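Local coordinates for enoyl-CoA hydratase (Mycobacterium tuberculosis, PDB 5KJP), which probably catalyses the reversible addition of water across the double bond of 2-enoyl-CoA thioesters, a step of fatty acid beta-oxidation, at residues Lys103-Ala108 with Leu122-Ile127; Leu26-Asn31 with Ala48-Gln53; Leu94-Arg99 with Thr118-Ala123; Ala129-Ala134 with Asn185-Pro190; Ala108-Ala113 with Gly191-Ala196. One frame throughout, in Å; residues are numbered along the deposited sequence.

Contact 1: residues Lys103-Ala108 with Leu122-Ile127; sequences KPLIAA and LAADLI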
# COMPACT_ATOMS: atom_id res chain seq x y z
N LYS A 103 -22.69 1.52 -5.55
CA LYS A 103 -22.93 1.82 -4.14
C LYS A 103 -22.02 0.95 -3.26
O LYS A 103 -21.50 -0.06 -3.71
CB LYS A 103 -24.41 1.60 -3.81
CG LYS A 103 -25.32 2.61 -4.51
CD LYS A 103 -26.80 2.33 -4.26
CE LYS A 103 -27.67 3.27 -5.08
NZ LYS A 103 -29.10 2.85 -5.06
N PRO A 104 -21.81 1.37 -1.99
CA PRO A 104 -20.90 0.60 -1.13
C PRO A 104 -21.39 -0.82 -0.83
O PRO A 104 -22.59 -1.07 -0.66
CB PRO A 104 -20.83 1.43 0.16
CG PRO A 104 -21.24 2.80 -0.25
CD PRO A 104 -22.26 2.61 -1.34
N LEU A 105 -20.44 -1.74 -0.80
CA LEU A 105 -20.70 -3.13 -0.49
C LEU A 105 -19.78 -3.59 0.63
O LEU A 105 -18.56 -3.43 0.56
CB LEU A 105 -20.49 -4.00 -1.73
CG LEU A 105 -20.61 -5.51 -1.53
CD1 LEU A 105 -22.02 -5.92 -1.09
CD2 LEU A 105 -20.19 -6.23 -2.82
N ILE A 106 -20.39 -4.16 1.66
CA ILE A 106 -19.65 -4.72 2.79
C ILE A 106 -19.76 -6.24 2.77
O ILE A 106 -20.87 -6.77 2.64
CB ILE A 106 -20.21 -4.20 4.13
CG1 ILE A 106 -20.14 -2.67 4.19
CG2 ILE A 106 -19.47 -4.84 5.31
CD1 ILE A 106 -21.14 -2.06 5.18
N ALA A 107 -18.64 -6.94 2.88
CA ALA A 107 -18.69 -8.39 3.04
C ALA A 107 -18.65 -8.75 4.53
O ALA A 107 -17.76 -8.31 5.26
CB ALA A 107 -17.53 -9.06 2.29
N ALA A 108 -19.64 -9.53 4.97
CA ALA A 108 -19.68 -10.01 6.36
C ALA A 108 -19.27 -11.47 6.41
O ALA A 108 -20.04 -12.36 6.05
CB ALA A 108 -21.07 -9.82 6.96
N LEU A 122 -12.93 -9.43 -1.80
CA LEU A 122 -12.05 -8.39 -2.37
C LEU A 122 -12.79 -7.46 -3.32
O LEU A 122 -12.40 -6.31 -3.50
CB LEU A 122 -10.87 -9.03 -3.10
CG LEU A 122 -9.82 -9.63 -2.17
CD1 LEU A 122 -8.83 -10.48 -2.96
CD2 LEU A 122 -9.09 -8.51 -1.43
N ALA A 123 -13.86 -7.96 -3.93
CA ALA A 123 -14.66 -7.14 -4.83
C ALA A 123 -15.59 -6.20 -4.05
O ALA A 123 -16.11 -5.24 -4.61
CB ALA A 123 -15.46 -8.02 -5.78
N ALA A 124 -15.80 -6.50 -2.77
CA ALA A 124 -16.51 -5.59 -1.88
C ALA A 124 -15.58 -4.46 -1.47
O ALA A 124 -14.38 -4.51 -1.73
CB ALA A 124 -17.03 -6.34 -0.65
N ASP A 125 -16.12 -3.43 -0.83
CA ASP A 125 -15.34 -2.26 -0.45
C ASP A 125 -14.77 -2.39 0.95
O ASP A 125 -13.70 -1.87 1.26
CB ASP A 125 -16.20 -1.01 -0.53
CG ASP A 125 -16.81 -0.84 -1.89
OD1 ASP A 125 -16.04 -0.78 -2.88
OD2 ASP A 125 -18.05 -0.79 -1.97
N LEU A 126 -15.53 -3.07 1.80
CA LEU A 126 -15.22 -3.17 3.21
C LEU A 126 -15.46 -4.60 3.65
O LEU A 126 -16.35 -5.28 3.11
CB LEU A 126 -16.09 -2.22 4.03
CG LEU A 126 -16.05 -0.74 3.63
CD1 LEU A 126 -17.12 0.05 4.34
CD2 LEU A 126 -14.68 -0.17 3.94
N ILE A 127 -14.68 -5.07 4.61
CA ILE A 127 -14.84 -6.41 5.13
C ILE A 127 -14.98 -6.41 6.65
O ILE A 127 -14.14 -5.87 7.37
CB ILE A 127 -13.66 -7.32 4.73
CG1 ILE A 127 -13.55 -7.42 3.20
CG2 ILE A 127 -13.81 -8.71 5.36
CD1 ILE A 127 -12.30 -8.17 2.70
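Strands 105-109 and 126-130 are parallel neighbours in the central sheet of the crotonase fold, and this contact is where their pairing begins, just after helix 116-123. Leu105 O accepts from two backbone donors, Asp125 N at 2.8 Å and Leu126 N, longer at 3.3 Å and lying in the carbonyl plane. One step on, Ala107 N gives a 2.8 Å bond to Leu126 O. Before the strands pair, a side chain does the backbone's work: OD2 of Asp125 accepts from Leu105 N at 2.8 Å, on the anti side of the carboxylate and 19° out of its plane. With CG beside its own backbone N (chi1 -56°), Asp125 turns its carboxylate across to that N-H. Ala124 sends its CB against CG and CD2 of Leu105, 3.8 Å from CG, and also meets CB of Ala107. On the face of the sheet that carries Ile106 and Leu126, Ile106 CG1 touches Leu126 CD1 at 4.1 Å, where helix 193-205 packs over both residues. Lys216 NZ forms a salt bridge to the same Asp125 OD2, so this buried carboxylate has a cation as well as an amide for company, which would be expected to keep it ionised.

Contact 2: residues Leu26-Asn31 with Ala48-Gln53; sequences LIITIN and ADAMDQ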
# COMPACT_ATOMS: atom_id res chain seq x y z
N LEU A 26 -29.33 -3.35 1.78
CA LEU A 26 -29.69 -4.61 1.15
C LEU A 26 -28.82 -5.74 1.70
O LEU A 26 -27.60 -5.73 1.51
CB LEU A 26 -29.54 -4.52 -0.37
CG LEU A 26 -30.25 -5.66 -1.12
CD1 LEU A 26 -31.76 -5.50 -0.99
CD2 LEU A 26 -29.81 -5.76 -2.58
N ILE A 27 -29.43 -6.69 2.38
CA ILE A 27 -28.68 -7.84 2.90
C ILE A 27 -28.79 -9.03 1.95
O ILE A 27 -29.88 -9.55 1.71
CB ILE A 27 -29.15 -8.24 4.30
CG1 ILE A 27 -29.11 -7.03 5.23
CG2 ILE A 27 -28.29 -9.39 4.85
CD1 ILE A 27 -29.65 -7.32 6.61
N ILE A 28 -27.64 -9.45 1.44
CA ILE A 28 -27.55 -10.51 0.44
C ILE A 28 -26.89 -11.73 1.06
O ILE A 28 -25.75 -11.65 1.54
CB ILE A 28 -26.73 -10.06 -0.79
CG1 ILE A 28 -27.23 -8.70 -1.30
CG2 ILE A 28 -26.76 -11.12 -1.89
CD1 ILE A 28 -26.21 -7.95 -2.15
N THR A 29 -27.60 -12.85 1.06
CA THR A 29 -27.10 -14.06 1.71
C THR A 29 -26.97 -15.22 0.74
O THR A 29 -27.97 -15.67 0.17
CB THR A 29 -28.02 -14.47 2.87
OG1 THR A 29 -28.13 -13.38 3.79
CG2 THR A 29 -27.47 -15.69 3.59
N ILE A 30 -25.75 -15.70 0.53
CA ILE A 30 -25.58 -16.92 -0.25
C ILE A 30 -26.16 -18.07 0.56
O ILE A 30 -25.84 -18.24 1.74
CB ILE A 30 -24.10 -17.19 -0.60
CG1 ILE A 30 -23.50 -15.99 -1.35
CG2 ILE A 30 -24.00 -18.46 -1.45
CD1 ILE A 30 -21.97 -16.04 -1.45
N ASN A 31 -27.03 -18.84 -0.09
CA ASN A 31 -27.85 -19.82 0.60
C ASN A 31 -27.65 -21.23 0.04
O ASN A 31 -28.58 -21.85 -0.48
CB ASN A 31 -29.33 -19.41 0.52
CG ASN A 31 -30.25 -20.29 1.35
OD1 ASN A 31 -29.86 -20.79 2.41
ND2 ASN A 31 -31.47 -20.50 0.87
N ALA A 48 -25.40 -11.21 -9.11
CA ALA A 48 -25.46 -10.16 -10.12
C ALA A 48 -26.78 -9.40 -10.04
O ALA A 48 -26.81 -8.17 -10.10
CB ALA A 48 -25.25 -10.74 -11.51
N ASP A 49 -27.87 -10.15 -9.89
CA ASP A 49 -29.20 -9.55 -9.76
C ASP A 49 -29.29 -8.66 -8.53
O ASP A 49 -29.89 -7.58 -8.58
CB ASP A 49 -30.27 -10.64 -9.69
CG ASP A 49 -30.50 -11.34 -11.02
OD1 ASP A 49 -30.05 -10.83 -12.07
OD2 ASP A 49 -31.15 -12.41 -11.00
N ALA A 50 -28.70 -9.11 -7.42
CA ALA A 50 -28.71 -8.34 -6.17
C ALA A 50 -27.95 -7.02 -6.32
O ALA A 50 -28.39 -5.98 -5.83
CB ALA A 50 -28.11 -9.17 -5.04
N MSE A 51 -26.80 -7.06 -6.99
CA MSE A 51 -26.03 -5.84 -7.22
C MSE A 51 -26.79 -4.88 -8.15
O MSE A 51 -26.74 -3.66 -7.95
CB MSE A 51 -24.65 -6.18 -7.80
CG MSE A 51 -23.76 -7.01 -6.88
SE MSE A 51 -23.67 -6.38 -5.02
CE MSE A 51 -23.00 -8.03 -4.20
N ASP A 52 -27.49 -5.43 -9.14
CA ASP A 52 -28.34 -4.61 -10.01
C ASP A 52 -29.44 -3.95 -9.20
O ASP A 52 -29.77 -2.78 -9.41
CB ASP A 52 -28.97 -5.45 -11.14
CG ASP A 52 -27.95 -5.94 -12.15
OD1 ASP A 52 -26.81 -5.44 -12.15
OD2 ASP A 52 -28.29 -6.84 -12.95
N GLN A 53 -30.01 -4.71 -8.27
CA GLN A 53 -31.07 -4.19 -7.42
C GLN A 53 -30.56 -3.05 -6.54
O GLN A 53 -31.19 -2.00 -6.44
CB GLN A 53 -31.65 -5.30 -6.55
CG GLN A 53 -32.77 -4.83 -5.63
CD GLN A 53 -33.31 -5.96 -4.76
OE1 GLN A 53 -32.97 -7.12 -4.95
NE2 GLN A 53 -34.15 -5.61 -3.80
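Strand 26-30 and helix 48-53 run antiparallel, 178° between their directions, with their short axes 9.9 Å apart and no hydrogen bond between them. Side chains of the strand make the approach, mostly to side chains of the helix. Ile28 meets the helix most squarely: its CD1 lies 3.7 Å from CB of Ala50, and both CG1 and CG2 also rest on that methyl. The CA atoms of Ile28 and Ala50 are the nearest across the contact. Met51, present as selenomethionine, starts out pointing away from the strand, but a bend at its second torsion (chi2 -47°) swings the end of the chain back, and its CE reaches CD1 of Ile28 at 3.8 Å with SE close behind. That same side chain touches Phe96 of the neighbouring loop.

About a turn on from Ala50, Gln53 stretches out fully, CG anti to the backbone N (chi1 -180°), and its amide end crosses Leu26 at about a right angle. Gln53 NE2 comes to 3.7 Å from Leu26 CD1, while CD2 of the same leucine sits 3.6 Å from Ala50 O. The two branches therefore divide between the amide and the helix backbone. Leu60 and Val19 pack on Leu26 as well. Strand 25-30, helix 41-56 and strand 62-67 form a beta-alpha-beta unit, and this largely apolar seam seats its helix on the first of the two parallel strands, within the crotonase fold.

Contact 3: residues Leu94-Arg99 with Thr118-Ala123; sequences LGFTER and TELALA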
# COMPACT_ATOMS: atom_id res chain seq x y z
N LEU A 94 -17.29 -13.75 -11.45
CA LEU A 94 -17.89 -14.62 -10.46
C LEU A 94 -18.91 -13.81 -9.67
O LEU A 94 -18.58 -13.18 -8.67
CB LEU A 94 -16.82 -15.21 -9.53
CG LEU A 94 -17.24 -16.40 -8.66
CD1 LEU A 94 -17.47 -17.63 -9.52
CD2 LEU A 94 -16.20 -16.67 -7.57
N GLY A 95 -20.14 -13.80 -10.16
CA GLY A 95 -21.17 -12.96 -9.57
C GLY A 95 -21.00 -11.50 -9.96
O GLY A 95 -21.79 -10.97 -10.74
N PHE A 96 -19.97 -10.86 -9.43
CA PHE A 96 -19.76 -9.43 -9.65
C PHE A 96 -18.28 -9.04 -9.58
O PHE A 96 -17.95 -7.85 -9.53
CB PHE A 96 -20.56 -8.62 -8.63
CG PHE A 96 -20.16 -8.88 -7.20
CD1 PHE A 96 -20.69 -9.96 -6.50
CD2 PHE A 96 -19.24 -8.05 -6.56
CE1 PHE A 96 -20.31 -10.20 -5.19
CE2 PHE A 96 -18.86 -8.30 -5.25
CZ PHE A 96 -19.39 -9.37 -4.56
N THR A 97 -17.38 -10.02 -9.58
CA THR A 97 -15.95 -9.73 -9.44
C THR A 97 -15.39 -8.83 -10.54
O THR A 97 -14.43 -8.10 -10.32
CB THR A 97 -15.11 -11.02 -9.42
OG1 THR A 97 -15.48 -11.85 -10.52
CG2 THR A 97 -15.31 -11.77 -8.10
N GLU A 98 -15.98 -8.89 -11.74
CA GLU A 98 -15.52 -8.04 -12.83
C GLU A 98 -16.47 -6.88 -13.08
O GLU A 98 -16.36 -6.17 -14.08
CB GLU A 98 -15.33 -8.87 -14.10
CG GLU A 98 -14.25 -9.93 -13.93
CD GLU A 98 -14.01 -10.74 -15.18
OE1 GLU A 98 -14.12 -10.17 -16.29
OE2 GLU A 98 -13.69 -11.93 -15.05
N ARG A 99 -17.40 -6.69 -12.15
CA ARG A 99 -18.36 -5.60 -12.25
C ARG A 99 -18.84 -5.19 -10.85
O ARG A 99 -20.00 -5.40 -10.50
CB ARG A 99 -19.55 -6.01 -13.13
CG ARG A 99 -20.55 -4.89 -13.43
CD ARG A 99 -21.82 -5.45 -14.03
NE ARG A 99 -22.88 -4.45 -14.08
CZ ARG A 99 -22.94 -3.46 -14.97
NH1 ARG A 99 -22.00 -3.33 -15.90
NH2 ARG A 99 -23.95 -2.60 -14.94
N THR A 118 -12.71 -15.53 -1.30
CA THR A 118 -11.86 -14.39 -0.97
C THR A 118 -11.99 -13.36 -2.09
O THR A 118 -12.02 -12.16 -1.83
CB THR A 118 -10.38 -14.82 -0.76
OG1 THR A 118 -10.20 -15.22 0.61
CG2 THR A 118 -9.41 -13.69 -1.08
N GLU A 119 -12.13 -13.83 -3.33
CA GLU A 119 -12.29 -12.89 -4.44
C GLU A 119 -13.61 -12.11 -4.37
O GLU A 119 -13.63 -10.92 -4.70
CB GLU A 119 -12.16 -13.63 -5.76
CG GLU A 119 -10.77 -14.25 -5.90
CD GLU A 119 -10.54 -14.90 -7.24
OE1 GLU A 119 -11.36 -15.75 -7.64
OE2 GLU A 119 -9.52 -14.56 -7.88
N LEU A 120 -14.69 -12.74 -3.92
CA LEU A 120 -15.92 -11.98 -3.66
C LEU A 120 -15.69 -10.90 -2.60
O LEU A 120 -16.14 -9.76 -2.77
CB LEU A 120 -17.06 -12.90 -3.20
CG LEU A 120 -17.56 -13.99 -4.15
CD1 LEU A 120 -18.76 -14.69 -3.53
CD2 LEU A 120 -17.90 -13.39 -5.50
N ALA A 121 -15.02 -11.26 -1.51
CA ALA A 121 -14.75 -10.30 -0.44
C ALA A 121 -13.90 -9.13 -0.95
O ALA A 121 -14.15 -7.98 -0.59
CB ALA A 121 -14.06 -10.99 0.74
N LEU A 122 -12.93 -9.43 -1.80
CA LEU A 122 -12.05 -8.39 -2.37
C LEU A 122 -12.79 -7.46 -3.32
O LEU A 122 -12.40 -6.31 -3.50
CB LEU A 122 -10.87 -9.03 -3.10
CG LEU A 122 -9.82 -9.63 -2.17
CD1 LEU A 122 -8.83 -10.48 -2.96
CD2 LEU A 122 -9.09 -8.51 -1.43
N ALA A 123 -13.86 -7.96 -3.93
CA ALA A 123 -14.66 -7.14 -4.83
C ALA A 123 -15.59 -6.20 -4.05
O ALA A 123 -16.11 -5.24 -4.61
CB ALA A 123 -15.46 -8.02 -5.78
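Phe96 and Leu120 cross at about a right angle where the loop after strand 93-94 of this crotonase fold lies against helix 116-123. Phe96 CE1 is 4.0 Å from Leu120 CD2, and Phe96 CE2 reaches CB of Ala123 at 3.5 Å, so the outer carbons of the ring span one turn of the helix. Phe96 CZ also comes to 3.7 Å from Leu120 O. Leu94 adds a methyl to the same patch, its CD2 lying 4.2 Å from CD2 of Leu120. That leucine methyl is shared further: CG2 of Thr97 meets it from another side while also leaning on Glu119 O and Ala123 CB.

The loop holds these groups in place by its own bonds. A type I turn runs from Phe96 to Arg99, closed by Arg99 N to Phe96 O. Thr97 turns its two branches to different jobs: with chi1 at 50°, OG1 faces back to accept from Leu94 N at 2.8 Å, while CG2 is left to pack on the helix. Farther out, Ser44 OG is bonded to Gly95 N and Arg153 NH1 to Thr97 O, tying the loop to two other helices. On the helix side, Glu119 OE2 accepts from Gly150 N, and Leu47 of helix 41-56 lies against Leu120. The tightest approach across the contact is that of a methyl to a carbonyl, Leu120 CD2 to Leu94 O at 3.2 Å.

Contact 4: residues Ala129-Ala134 with Asn185-Pro190; sequences AARDSA and NVLAEP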
# COMPACT_ATOMS: atom_id res chain seq x y z
N ALA A 129 -15.19 -9.28 9.54
CA ALA A 129 -14.93 -10.71 9.64
C ALA A 129 -14.93 -11.19 11.09
O ALA A 129 -14.41 -10.52 11.99
CB ALA A 129 -13.61 -11.05 8.96
N ALA A 130 -15.51 -12.37 11.30
CA ALA A 130 -15.45 -13.02 12.60
C ALA A 130 -14.00 -13.32 12.96
O ALA A 130 -13.19 -13.60 12.09
CB ALA A 130 -16.28 -14.30 12.60
N ARG A 131 -13.69 -13.28 14.25
CA ARG A 131 -12.32 -13.50 14.71
C ARG A 131 -11.81 -14.90 14.39
O ARG A 131 -10.61 -15.14 14.38
CB ARG A 131 -12.22 -13.24 16.22
CG ARG A 131 -12.37 -11.77 16.59
CD ARG A 131 -12.18 -11.52 18.08
NE ARG A 131 -12.27 -10.09 18.37
CZ ARG A 131 -11.23 -9.26 18.32
NH1 ARG A 131 -10.02 -9.72 18.00
NH2 ARG A 131 -11.39 -7.97 18.59
N ASP A 132 -12.73 -15.83 14.13
CA ASP A 132 -12.32 -17.20 13.83
C ASP A 132 -12.50 -17.53 12.35
O ASP A 132 -12.47 -18.70 11.97
CB ASP A 132 -13.10 -18.20 14.69
CG ASP A 132 -14.60 -18.12 14.46
OD1 ASP A 132 -15.07 -17.13 13.87
OD2 ASP A 132 -15.31 -19.06 14.88
N SER A 133 -12.67 -16.51 11.52
CA SER A 133 -12.80 -16.74 10.09
C SER A 133 -11.42 -16.76 9.43
O SER A 133 -10.41 -16.45 10.06
CB SER A 133 -13.71 -15.69 9.43
OG SER A 133 -13.15 -14.38 9.50
N ALA A 134 -11.37 -17.15 8.16
CA ALA A 134 -10.11 -17.18 7.43
C ALA A 134 -10.31 -16.94 5.95
O ALA A 134 -11.36 -17.27 5.38
CB ALA A 134 -9.41 -18.51 7.65
N ASN A 185 -11.72 -4.63 8.00
CA ASN A 185 -12.03 -3.38 8.68
C ASN A 185 -12.42 -3.57 10.13
O ASN A 185 -11.96 -2.85 11.02
CB ASN A 185 -13.16 -2.67 7.94
CG ASN A 185 -12.78 -2.27 6.54
OD1 ASN A 185 -12.92 -3.05 5.59
ND2 ASN A 185 -12.26 -1.05 6.40
N VAL A 186 -13.28 -4.55 10.37
CA VAL A 186 -13.85 -4.79 11.68
C VAL A 186 -13.77 -6.27 12.03
O VAL A 186 -14.23 -7.12 11.27
CB VAL A 186 -15.34 -4.33 11.74
CG1 VAL A 186 -15.98 -4.71 13.08
CG2 VAL A 186 -15.45 -2.83 11.47
N LEU A 187 -13.15 -6.57 13.17
CA LEU A 187 -13.17 -7.93 13.71
C LEU A 187 -14.38 -8.09 14.61
O LEU A 187 -14.60 -7.28 15.50
CB LEU A 187 -11.90 -8.23 14.49
CG LEU A 187 -10.64 -8.60 13.71
CD1 LEU A 187 -9.46 -8.64 14.68
CD2 LEU A 187 -10.84 -9.94 13.01
N ALA A 188 -15.16 -9.14 14.37
CA ALA A 188 -16.37 -9.39 15.14
C ALA A 188 -16.24 -10.67 15.94
O ALA A 188 -15.46 -11.55 15.59
CB ALA A 188 -17.58 -9.45 14.22
N GLU A 189 -17.00 -10.77 17.04
CA GLU A 189 -17.12 -12.03 17.75
C GLU A 189 -17.71 -13.06 16.79
O GLU A 189 -18.52 -12.70 15.93
CB GLU A 189 -18.00 -11.89 19.00
CG GLU A 189 -17.36 -11.07 20.13
CD GLU A 189 -15.97 -11.57 20.48
OE1 GLU A 189 -15.83 -12.78 20.73
OE2 GLU A 189 -15.03 -10.75 20.49
N PRO A 190 -17.28 -14.32 16.89
CA PRO A 190 -17.81 -15.40 16.05
C PRO A 190 -19.34 -15.42 16.04
O PRO A 190 -19.97 -15.39 17.10
CB PRO A 190 -17.24 -16.66 16.70
CG PRO A 190 -15.94 -16.20 17.28
CD PRO A 190 -16.19 -14.80 17.77
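The guanidinium of Arg131 lies with one face on Leu187, whose CB sits 4.0 Å above the plane and over its centre, while Leu187 CD1 reaches NH1 of Arg131 at 3.5 Å. Here strands 126-130 and 186-188 run parallel at the end of the central sheet of the crotonase fold, and the arginine, its chain extended from CG to NE, reaches over the outer strand at Leu187. A long salt bridge joins Arg131 NE to Glu189 OE2 at 3.5 Å, the carboxylate plane turned 30° from the guanidinium. NH1 has a second anion, Glu176 of helix 175-180, so the group is held between two acids from different parts of the chain.

Beyond the strand end, the flat carboxylate of Asp132 lies against the ring of Pro190, with Asp132 OD2 3.6 Å from Pro190 CB. The torsion that puts it there sets CG between the backbone N and the carbonyl carbon (chi1 61°). Beneath these side chains, Ala129 N bonds to Val186 O and Ala188 N to Ala129 O, both at 2.9 Å. Arg131 N continues the pairing to Ala188 O. A type I turn then leads the chain away from Ala130 to Ser133, where Ala130 O accepts from both Ser133 N and Ser133 OG, the hydroxyl at 2.7 Å and on a lone pair.

Contact 5: residues Ala108-Ala113 with Gly191-Ala196; sequences AVEGYA and GTALDA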
# COMPACT_ATOMS: atom_id res chain seq x y z
N ALA A 108 -19.64 -9.53 4.97
CA ALA A 108 -19.68 -10.01 6.36
C ALA A 108 -19.27 -11.47 6.41
O ALA A 108 -20.04 -12.36 6.05
CB ALA A 108 -21.07 -9.82 6.96
N VAL A 109 -18.04 -11.71 6.87
CA VAL A 109 -17.41 -13.02 6.73
C VAL A 109 -17.42 -13.82 8.03
O VAL A 109 -16.95 -13.35 9.06
CB VAL A 109 -15.95 -12.87 6.24
CG1 VAL A 109 -15.25 -14.24 6.18
CG2 VAL A 109 -15.92 -12.16 4.88
N GLU A 110 -17.98 -15.02 7.94
CA GLU A 110 -17.87 -16.06 8.96
C GLU A 110 -17.16 -17.26 8.32
O GLU A 110 -17.22 -17.44 7.10
CB GLU A 110 -19.24 -16.49 9.49
CG GLU A 110 -20.12 -15.38 10.07
CD GLU A 110 -19.85 -15.09 11.54
OE1 GLU A 110 -19.07 -15.83 12.17
OE2 GLU A 110 -20.43 -14.11 12.06
N GLY A 111 -16.52 -18.08 9.15
CA GLY A 111 -15.94 -19.33 8.67
C GLY A 111 -14.92 -19.10 7.57
O GLY A 111 -14.08 -18.22 7.68
N TYR A 112 -15.01 -19.87 6.49
CA TYR A 112 -14.04 -19.74 5.41
C TYR A 112 -14.53 -18.89 4.25
O TYR A 112 -15.66 -19.07 3.76
CB TYR A 112 -13.64 -21.12 4.88
CG TYR A 112 -12.73 -21.89 5.80
CD1 TYR A 112 -11.37 -21.60 5.85
CD2 TYR A 112 -13.22 -22.89 6.62
CE1 TYR A 112 -10.52 -22.30 6.68
CE2 TYR A 112 -12.38 -23.60 7.46
CZ TYR A 112 -11.03 -23.30 7.49
OH TYR A 112 -10.18 -23.99 8.32
N ALA A 113 -13.68 -17.96 3.83
CA ALA A 113 -13.80 -17.27 2.55
C ALA A 113 -12.59 -17.65 1.72
O ALA A 113 -11.53 -17.02 1.83
CB ALA A 113 -13.88 -15.76 2.73
N GLY A 191 -19.92 -15.43 14.84
CA GLY A 191 -21.37 -15.46 14.72
C GLY A 191 -22.03 -14.10 14.68
O GLY A 191 -23.25 -14.01 14.50
N THR A 192 -21.26 -13.03 14.86
CA THR A 192 -21.84 -11.70 14.94
C THR A 192 -21.35 -10.77 13.83
O THR A 192 -21.57 -9.56 13.90
CB THR A 192 -21.55 -11.01 16.30
OG1 THR A 192 -20.17 -10.65 16.38
CG2 THR A 192 -21.91 -11.93 17.48
N ALA A 193 -20.69 -11.32 12.81
CA ALA A 193 -20.15 -10.48 11.74
C ALA A 193 -21.24 -9.69 11.02
O ALA A 193 -21.06 -8.51 10.72
CB ALA A 193 -19.36 -11.32 10.74
N LEU A 194 -22.39 -10.32 10.77
CA LEU A 194 -23.47 -9.62 10.08
C LEU A 194 -23.99 -8.42 10.89
O LEU A 194 -24.22 -7.35 10.34
CB LEU A 194 -24.62 -10.58 9.77
CG LEU A 194 -25.86 -9.99 9.10
CD1 LEU A 194 -25.48 -9.17 7.88
CD2 LEU A 194 -26.84 -11.09 8.73
N ASP A 195 -24.17 -8.59 12.20
CA ASP A 195 -24.61 -7.48 13.04
C ASP A 195 -23.58 -6.35 13.06
O ASP A 195 -23.94 -5.17 13.00
CB ASP A 195 -24.90 -7.94 14.46
CG ASP A 195 -26.38 -8.20 14.70
OD1 ASP A 195 -27.21 -7.82 13.84
OD2 ASP A 195 -26.72 -8.75 15.77
N ALA A 196 -22.30 -6.69 13.15
CA ALA A 196 -21.26 -5.67 13.09
C ALA A 196 -21.31 -4.95 11.74
O ALA A 196 -21.16 -3.72 11.67
CB ALA A 196 -19.89 -6.29 13.32
O HOH W 1 -22.66 -13.27 10.88
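Glu110 sends its side chain from the end of strand 105-109 to the start of helix 193-205. Its CB points toward the helix start, and CG, set beside the backbone N (chi1 -56°), passes 4.2 Å from CB of Ala193. The chain then bends at the second torsion (chi2 -86°), which brings CD of Glu110 over Gly191, 3.3 Å from its N. At the tip the two oxygens part company. Glu110 OE1 accepts from Gly191 N at 2.8 Å, met on the syn side and 23° out of the carboxylate plane. Glu110 OE2 takes the N-H of Ala193, with N at 2.9 Å, nearly along its own C-O axis, and also receives a hydrogen bond from a water at 2.7 Å. That water accepts in turn from Leu194 N, so a second amide of the first helical turn is linked to the carboxylate through it.

The rest of the contact is made by small side chains against backbone. Ala193 CB lies 3.6 Å from Val109 O and also near OE2 of Glu110, while CB of Ala108 packs on CA of Leu194 at 3.9 Å. Ile64 of strand 62-67 borders Ala108 and Leu194 alike. Thr192 stands at the N-cap position without making a capping bond of its own; its hydroxyl bonds instead to Glu189 O. With N-H groups of the first turn directed at a carboxylate, the positive end of the helix dipole would be expected to favour the charged form of Glu110. A carboxylate from a distant strand end thus accepts from N-H groups at the start of the helix, joining helix 193-205 to the end of central strand 105-109 in this crotonase fold.

Overall arrangement
Four of the contacts reach the six-stranded central sheet directly, and contact 3 flanks it. Contact 2 lies on strand 25-30, contact 1 pairs 105-109 with 126-130, and contact 4 pairs 126-130 with strand 186-188, outermost within the chain; contact 5 ties the end of 105-109 to helix 193-205. Centres of contacts 4 and 5 are about 6 Å apart, those of 2 and 4 about 22 Å. Contacts 1 and 3 share Leu122 and Ala123, and Met51, Phe96 and Leu105 bring contacts 1, 2 and 3 together in one apolar cluster. Along the chain contact 2 closes first, contacts 1 and 3 both finish on helix 116-123 or just past it, and contact 5 spans contact 4, so late segments complete a sheet begun early.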